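Local coordinates for cell division control protein Cdc48 (Mycobacterium smegmatis, PDB 5E7P), which is an AAA-family ATPase that holds two bound ADP molecules and probably works by binding and hydrolysing ATP, at residues L497-A500 / V501-L505; D509-R513 / L514-P518; A59-G62 / T63-A67. All blocks are in the same frame, centred on the assembly; numbering follows the deposited sequence.

Contact 1 (L497-A500 / V501-L505); sequences LTEA and VLWPL
Trp-503 and Glu-499, one helical turn apart on helix 491-506, lie side by side, and the aliphatic part of the glutamate covers one face of the indole. This is a CH-pi contact: Glu-499 CG stands 3.6 Å from the centroid of the Trp-503 six-membered ring, 17° off its normal. Beyond it the carboxylate runs almost parallel to the indole, planes 10° apart, while OE1 makes a salt bridge with Arg-495. Thr-498 approaches the pyrrole end, its CG2 3.5 Å from Trp-503 NE1. With OG1 beside the backbone N (chi1 -67°), the methyl is left anti to that N, and OG1 hydrogen-bonds back to Lys-494 O.

Val-501 N gives the usual helical bond to Leu-497 O (2.7 Å), but Trp-503 N hydrogen-bonds to Thr-498 O (2.8 Å), five residues back, in a wider pi-type turn. Pro-504 has no N-H to give, which breaks the bonding pattern where the helix kinks; its CD lies 3.4 Å from Glu-499 O.

Leu-497, Val-501 and Leu-502 turn apolar branches to helix 534-539. The helix is thus amphipathic: leucine and valine suit the inner side, whereas the outer indole rests on methylenes whose carboxylate is paired elsewhere.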
loop_
_atom_site.group_PDB
_atom_site.type_symbol
_atom_site.label_atom_id
_atom_site.label_comp_id
_atom_site.label_asym_id
_atom_site.label_seq_id
_atom_site.Cartn_x
_atom_site.Cartn_y
_atom_site.Cartn_z
ATOM N N LEU A 497 -6.650 6.582 -21.612
ATOM C CA LEU A 497 -7.126 6.226 -20.279
ATOM C C LEU A 497 -7.476 7.457 -19.450
ATOM O O LEU A 497 -8.467 7.458 -18.720
ATOM C CB LEU A 497 -6.097 5.361 -19.544
ATOM C CG LEU A 497 -5.898 3.944 -20.086
ATOM C CD1 LEU A 497 -5.014 3.127 -19.152
ATOM C CD2 LEU A 497 -7.238 3.258 -20.304
ATOM N N THR A 498 -6.653 8.497 -19.558
ATOM C CA THR A 498 -6.918 9.759 -18.880
ATOM C C THR A 498 -8.281 10.297 -19.294
ATOM O O THR A 498 -9.069 10.727 -18.454
ATOM C CB THR A 498 -5.839 10.817 -19.196
ATOM O OG1 THR A 498 -4.589 10.416 -18.624
ATOM C CG2 THR A 498 -6.225 12.162 -18.620
ATOM N N GLU A 499 -8.562 10.247 -20.591
ATOM C CA GLU A 499 -9.811 10.788 -21.118
ATOM C C GLU A 499 -11.008 9.880 -20.849
ATOM O O GLU A 499 -12.122 10.361 -20.637
ATOM C CB GLU A 499 -9.678 11.081 -22.615
ATOM C CG GLU A 499 -8.582 12.092 -22.934
ATOM C CD GLU A 499 -8.588 12.549 -24.383
ATOM O OE1 GLU A 499 -9.488 12.129 -25.143
ATOM O OE2 GLU A 499 -7.689 13.332 -24.758
ATOM N N ALA A 500 -10.777 8.573 -20.845
ATOM C CA ALA A 500 -11.861 7.613 -20.651
ATOM C C ALA A 500 -12.163 7.349 -19.177
ATOM O O ALA A 500 -13.286 6.993 -18.823
ATOM C CB ALA A 500 -11.549 6.307 -21.370
ATOM N N VAL A 501 -11.165 7.530 -18.320
ATOM C CA VAL A 501 -11.311 7.170 -16.914
ATOM C C VAL A 501 -11.187 8.356 -15.963
ATOM O O VAL A 501 -12.105 8.637 -15.193
ATOM C CB VAL A 501 -10.299 6.076 -16.507
ATOM C CG1 VAL A 501 -10.378 5.803 -15.013
ATOM C CG2 VAL A 501 -10.544 4.806 -17.308
ATOM N N LEU A 502 -10.052 9.049 -16.011
ATOM C CA LEU A 502 -9.792 10.141 -15.074
ATOM C C LEU A 502 -10.695 11.359 -15.283
ATOM O O LEU A 502 -11.276 11.872 -14.329
ATOM C CB LEU A 502 -8.321 10.557 -15.112
ATOM C CG LEU A 502 -7.350 9.533 -14.524
ATOM C CD1 LEU A 502 -5.963 10.143 -14.358
ATOM C CD2 LEU A 502 -7.869 8.999 -13.199
ATOM N N TRP A 503 -10.803 11.816 -16.527
ATOM C CA TRP A 503 -11.631 12.980 -16.847
ATOM C C TRP A 503 -13.088 12.887 -16.364
ATOM O O TRP A 503 -13.573 13.815 -15.719
ATOM C CB TRP A 503 -11.575 13.302 -18.346
ATOM C CG TRP A 503 -10.341 14.028 -18.769
ATOM C CD1 TRP A 503 -9.266 14.346 -17.990
ATOM C CD2 TRP A 503 -10.054 14.537 -20.077
ATOM N NE1 TRP A 503 -8.326 15.019 -18.734
ATOM C CE2 TRP A 503 -8.788 15.151 -20.019
ATOM C CE3 TRP A 503 -10.748 14.530 -21.293
ATOM C CZ2 TRP A 503 -8.198 15.752 -21.128
ATOM C CZ3 TRP A 503 -10.163 15.129 -22.392
ATOM C CH2 TRP A 503 -8.899 15.728 -22.304
ATOM N N PRO A 504 -13.797 11.778 -16.670
ATOM C CA PRO A 504 -15.185 11.729 -16.193
ATOM C C PRO A 504 -15.323 11.674 -14.670
ATOM O O PRO A 504 -16.246 12.286 -14.129
ATOM C CB PRO A 504 -15.732 10.444 -16.830
ATOM C CG PRO A 504 -14.534 9.639 -17.173
ATOM C CD PRO A 504 -13.481 10.627 -17.536
ATOM N N LEU A 505 -14.429 10.960 -13.994
ATOM C CA LEU A 505 -14.493 10.847 -12.538
ATOM C C LEU A 505 -14.100 12.147 -11.840
ATOM O O LEU A 505 -14.670 12.507 -10.810
ATOM C CB LEU A 505 -13.608 9.701 -12.047
ATOM C CG LEU A 505 -14.047 8.303 -12.482
ATOM C CD1 LEU A 505 -12.935 7.295 -12.265
ATOM C CD2 LEU A 505 -15.302 7.881 -11.739
#

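Contact 2 (D509-R513 / L514-P518); sequences DTFSR and LGIDP
Phe-511 and Ser-512 receive the two backbone bonds that end helix 508-513 in a Schellman motif: Ile-516 N bonds to Phe-511 O at 2.9 Å, Gly-515 N to Ser-512 O at 3.2 Å. The first comes in nearly end-on to the carbonyl, the second from above the carbonyl plane. The chain leaves the helix at Gly-515, whose phi of 73° is easily adopted by a residue without a side chain. A weak bond from Leu-514 N to Thr-510 O completes the last turn.

Ile-516 then folds back on Phe-511, the apolar contact usual between the residues joined by the outer bond of this motif. Its CG2 lies 3.5 Å from Phe-511 CD2, meeting the ring obliquely, while Ile-516 CB rests 3.3 Å from Phe-511 O. Leu-514 runs alongside Thr-510, with CD1 3.7 Å from the threonine CG2.

On the helix itself, Ser-512 has OG between its backbone N and carbonyl carbon (chi1 67°), bringing the hydroxyl back to Asp-509 O at 2.8 Å. That carbonyl also takes the N-H of Arg-513, so two donors grip it. The side chain of Arg-513 is bent at chi3, and its NH1 makes a salt bridge with Asp-509, meeting OD2 on its syn side at 3.2 Å, with that oxygen out of the guanidinium plane.

Phe-511 also packs on Trp-503 and Pro-504 of helix 491-506, and Ile-516 O accepts a bond from Arg-621. The chemistry is that of a helix C-terminus on the surface: glycine permits the reversal, backbone bonds take up the carbonyls of Phe-511 and Ser-512, the branched Ile-516, resting on Phe-511 and over its carbonyl oxygen, probably shields the outer bond in part, and the charged pair stays near solvent.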
loop_
_atom_site.group_PDB
_atom_site.type_symbol
_atom_site.label_atom_id
_atom_site.label_comp_id
_atom_site.label_asym_id
_atom_site.label_seq_id
_atom_site.Cartn_x
_atom_site.Cartn_y
_atom_site.Cartn_z
ATOM N N ASP A 509 -19.952 16.751 -12.847
ATOM C CA ASP A 509 -21.030 17.671 -13.204
ATOM C C ASP A 509 -20.910 18.220 -14.619
ATOM O O ASP A 509 -21.910 18.344 -15.327
ATOM C CB ASP A 509 -21.128 18.832 -12.212
ATOM C CG ASP A 509 -22.259 19.790 -12.551
ATOM O OD1 ASP A 509 -23.426 19.475 -12.227
ATOM O OD2 ASP A 509 -21.985 20.856 -13.142
ATOM N N THR A 510 -19.692 18.556 -15.026
ATOM C CA THR A 510 -19.471 19.094 -16.365
ATOM C C THR A 510 -19.850 18.079 -17.439
ATOM O O THR A 510 -20.471 18.430 -18.440
ATOM C CB THR A 510 -18.020 19.569 -16.558
ATOM O OG1 THR A 510 -17.791 20.722 -15.737
ATOM C CG2 THR A 510 -17.762 19.941 -18.012
ATOM N N PHE A 511 -19.499 16.818 -17.214
ATOM C CA PHE A 511 -19.853 15.758 -18.149
ATOM C C PHE A 511 -21.366 15.566 -18.251
ATOM O O PHE A 511 -21.896 15.353 -19.340
ATOM C CB PHE A 511 -19.169 14.443 -17.762
ATOM C CG PHE A 511 -17.798 14.278 -18.354
ATOM C CD1 PHE A 511 -16.782 15.170 -18.048
ATOM C CD2 PHE A 511 -17.523 13.226 -19.212
ATOM C CE1 PHE A 511 -15.518 15.018 -18.592
ATOM C CE2 PHE A 511 -16.263 13.066 -19.758
ATOM C CZ PHE A 511 -15.258 13.962 -19.447
ATOM N N SER A 512 -22.059 15.655 -17.120
ATOM C CA SER A 512 -23.505 15.462 -17.111
ATOM C C SER A 512 -24.248 16.625 -17.767
ATOM O O SER A 512 -25.205 16.415 -18.514
ATOM C CB SER A 512 -24.017 15.244 -15.685
ATOM O OG SER A 512 -23.859 16.412 -14.902
ATOM N N ARG A 513 -23.804 17.847 -17.493
ATOM C CA ARG A 513 -24.469 19.029 -18.033
ATOM C C ARG A 513 -24.127 19.251 -19.505
ATOM O O ARG A 513 -24.803 20.011 -20.197
ATOM C CB ARG A 513 -24.138 20.277 -17.205
ATOM C CG ARG A 513 -22.726 20.810 -17.393
ATOM C CD ARG A 513 -22.388 21.881 -16.364
ATOM N NE ARG A 513 -23.311 23.013 -16.408
ATOM C CZ ARG A 513 -24.286 23.215 -15.527
ATOM N NH1 ARG A 513 -24.465 22.359 -14.529
ATOM N NH2 ARG A 513 -25.081 24.272 -15.642
ATOM N N LEU A 514 -23.079 18.583 -19.981
ATOM C CA LEU A 514 -22.714 18.643 -21.394
ATOM C C LEU A 514 -23.396 17.532 -22.186
ATOM O O LEU A 514 -23.256 17.447 -23.408
ATOM C CB LEU A 514 -21.194 18.559 -21.577
ATOM C CG LEU A 514 -20.387 19.815 -21.248
ATOM C CD1 LEU A 514 -18.917 19.600 -21.545
ATOM C CD2 LEU A 514 -20.921 21.016 -22.010
ATOM N N GLY A 515 -24.132 16.680 -21.480
ATOM C CA GLY A 515 -24.833 15.573 -22.103
ATOM C C GLY A 515 -23.908 14.455 -22.543
ATOM O O GLY A 515 -24.266 13.638 -23.390
ATOM N N ILE A 516 -22.707 14.422 -21.975
ATOM C CA ILE A 516 -21.773 13.337 -22.238
ATOM C C ILE A 516 -22.298 12.066 -21.587
ATOM O O ILE A 516 -22.814 12.103 -20.469
ATOM C CB ILE A 516 -20.376 13.644 -21.674
ATOM C CG1 ILE A 516 -19.900 15.020 -22.144
ATOM C CG2 ILE A 516 -19.383 12.562 -22.081
ATOM C CD1 ILE A 516 -19.709 15.119 -23.636
ATOM N N ASP A 517 -22.184 10.947 -22.294
ATOM C CA ASP A 517 -22.587 9.657 -21.750
ATOM C C ASP A 517 -21.811 9.333 -20.482
ATOM O O ASP A 517 -20.664 9.755 -20.329
ATOM C CB ASP A 517 -22.369 8.548 -22.781
ATOM C CG ASP A 517 -23.557 8.366 -23.702
ATOM O OD1 ASP A 517 -24.370 9.306 -23.826
ATOM O OD2 ASP A 517 -23.677 7.278 -24.305
ATOM N N PRO A 518 -22.442 8.595 -19.557
ATOM C CA PRO A 518 -21.731 8.059 -18.393
ATOM C C PRO A 518 -20.533 7.242 -18.861
ATOM O O PRO A 518 -20.589 6.684 -19.956
ATOM C CB PRO A 518 -22.773 7.148 -17.741
ATOM C CG PRO A 518 -24.081 7.755 -18.125
ATOM C CD PRO A 518 -23.882 8.284 -19.519
#

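Contact 3 (A59-G62 / T63-A67); sequences ALTG and TRTTA
Leu-60 O takes the N-H of Thr-66 at 2.9 Å, an almost straight bond (173° at the hydrogen), and Leu-60 N returns a second bond of the same length to Thr-66 O. These two residues are thus the antiparallel hydrogen-bonded pair of a beta hairpin, flanked by the non-hydrogen-bonded pairs Thr-61 with Thr-65 and Ala-59 with Ala-67. Nearer the turn, Gly-62 N bonds to Arg-64 O at 2.9 Å, with the donor in the carbonyl plane. The same oxygen lies 3.3 Å from Thr-61 CA in a CA-H...O contact.

Gly-62 suits the turn because a CB at its phi and psi (-119° and -112°) would crowd Thr-63 N. Also at the turn, Arg-64 NH1 hydrogen-bonds to Gly-142 O.

The side chains alternate between the two faces. Thr-61 and Thr-65 stand side by side and point the same way, CG2 of Thr-61 meeting OG1 of Thr-65 at 3.5 Å; beta-branched residues of this kind suit extended strands. On the other face, CG2 of Thr-66 packs 3.9 Å from Leu-60 CB. This methyl occupies the site between the backbone N and carbonyl carbon, which turns it to the leucine.

Leu-60 and Thr-66 face helix 86-92, the leucine touching Thr-88 and the threonine Asn-91 and Ala-92. Across strand 57-61, the backbones of Ala-59 and Thr-61 bond to strand 98-104, so the hairpin is built into the sheet of the Cdc48-type N-terminal domain, whose family belongs to the double-psi beta-barrel clan.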
loop_
_atom_site.group_PDB
_atom_site.type_symbol
_atom_site.label_atom_id
_atom_site.label_comp_id
_atom_site.label_asym_id
_atom_site.label_seq_id
_atom_site.Cartn_x
_atom_site.Cartn_y
_atom_site.Cartn_z
ATOM N N ALA A 59 18.859 -6.839 1.149
ATOM C CA ALA A 59 19.539 -7.644 2.148
ATOM C C ALA A 59 20.994 -7.201 2.206
ATOM O O ALA A 59 21.638 -7.038 1.172
ATOM C CB ALA A 59 19.441 -9.117 1.795
ATOM N N LEU A 60 21.502 -6.987 3.415
ATOM C CA LEU A 60 22.894 -6.597 3.610
ATOM C C LEU A 60 23.613 -7.654 4.437
ATOM O O LEU A 60 23.227 -7.933 5.574
ATOM C CB LEU A 60 22.983 -5.228 4.287
ATOM C CG LEU A 60 22.575 -4.038 3.414
ATOM C CD1 LEU A 60 22.418 -2.780 4.248
ATOM C CD2 LEU A 60 23.592 -3.815 2.302
ATOM N N THR A 61 24.661 -8.239 3.862
ATOM C CA THR A 61 25.298 -9.408 4.462
ATOM C C THR A 61 26.804 -9.266 4.652
ATOM O O THR A 61 27.552 -9.087 3.691
ATOM C CB THR A 61 25.031 -10.680 3.629
ATOM O OG1 THR A 61 23.624 -10.822 3.397
ATOM C CG2 THR A 61 25.541 -11.906 4.360
ATOM N N GLY A 62 27.237 -9.344 5.906
ATOM C CA GLY A 62 28.644 -9.469 6.235
ATOM C C GLY A 62 28.846 -10.776 6.977
ATOM O O GLY A 62 28.691 -11.853 6.399
ATOM N N THR A 63 29.174 -10.691 8.263
ATOM C CA THR A 63 29.221 -11.885 9.100
ATOM C C THR A 63 27.808 -12.208 9.559
ATOM O O THR A 63 27.521 -13.328 9.983
ATOM C CB THR A 63 30.135 -11.705 10.327
ATOM O OG1 THR A 63 29.621 -10.663 11.166
ATOM C CG2 THR A 63 31.550 -11.353 9.892
ATOM N N ARG A 64 26.934 -11.209 9.464
ATOM C CA ARG A 64 25.522 -11.365 9.785
ATOM C C ARG A 64 24.669 -10.931 8.599
ATOM O O ARG A 64 25.168 -10.325 7.650
ATOM C CB ARG A 64 25.150 -10.517 11.003
ATOM C CG ARG A 64 26.125 -10.604 12.162
ATOM C CD ARG A 64 25.674 -9.712 13.303
ATOM N NE ARG A 64 24.375 -10.125 13.825
ATOM C CZ ARG A 64 23.630 -9.392 14.644
ATOM N NH1 ARG A 64 22.460 -9.851 15.068
ATOM N NH2 ARG A 64 24.051 -8.197 15.038
ATOM N N THR A 65 23.376 -11.232 8.664
ATOM C CA THR A 65 22.444 -10.811 7.628
ATOM C C THR A 65 21.393 -9.860 8.194
ATOM O O THR A 65 20.703 -10.184 9.162
ATOM C CB THR A 65 21.737 -12.013 6.969
ATOM O OG1 THR A 65 22.699 -12.820 6.276
ATOM C CG2 THR A 65 20.686 -11.534 5.979
ATOM N N THR A 66 21.279 -8.682 7.590
ATOM C CA THR A 66 20.264 -7.715 7.991
ATOM C C THR A 66 19.550 -7.176 6.757
ATOM O O THR A 66 19.763 -7.664 5.648
ATOM C CB THR A 66 20.869 -6.547 8.798
ATOM O OG1 THR A 66 19.819 -5.789 9.410
ATOM C CG2 THR A 66 21.694 -5.638 7.899
ATOM N N ALA A 67 18.697 -6.177 6.951
ATOM C CA ALA A 67 18.001 -5.556 5.833
ATOM C C ALA A 67 17.805 -4.060 6.054
ATOM O O ALA A 67 17.658 -3.600 7.186
ATOM C CB ALA A 67 16.671 -6.241 5.590
#

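Overall arrangement
The three contacts follow one another along the chain, and none nests within or crosses another. Contact 3 comes first and closes the tight turn between strands 57-61 and 65-72 in the N-terminal domain. More than four hundred residues later, contact 1 closes no loop, being a local contact along helix 491-506, which packs on helix 534-539 and strand 623-629 of the second AAA module. Contact 2 follows almost at once, ending helix 508-513 and leading the chain towards strand 521-525. Contacts 1 and 2 touch where these successive helices meet. Contact 3 lies on the opposite side of the chain's centre from both, its centre about 46 Å from that of contact 1.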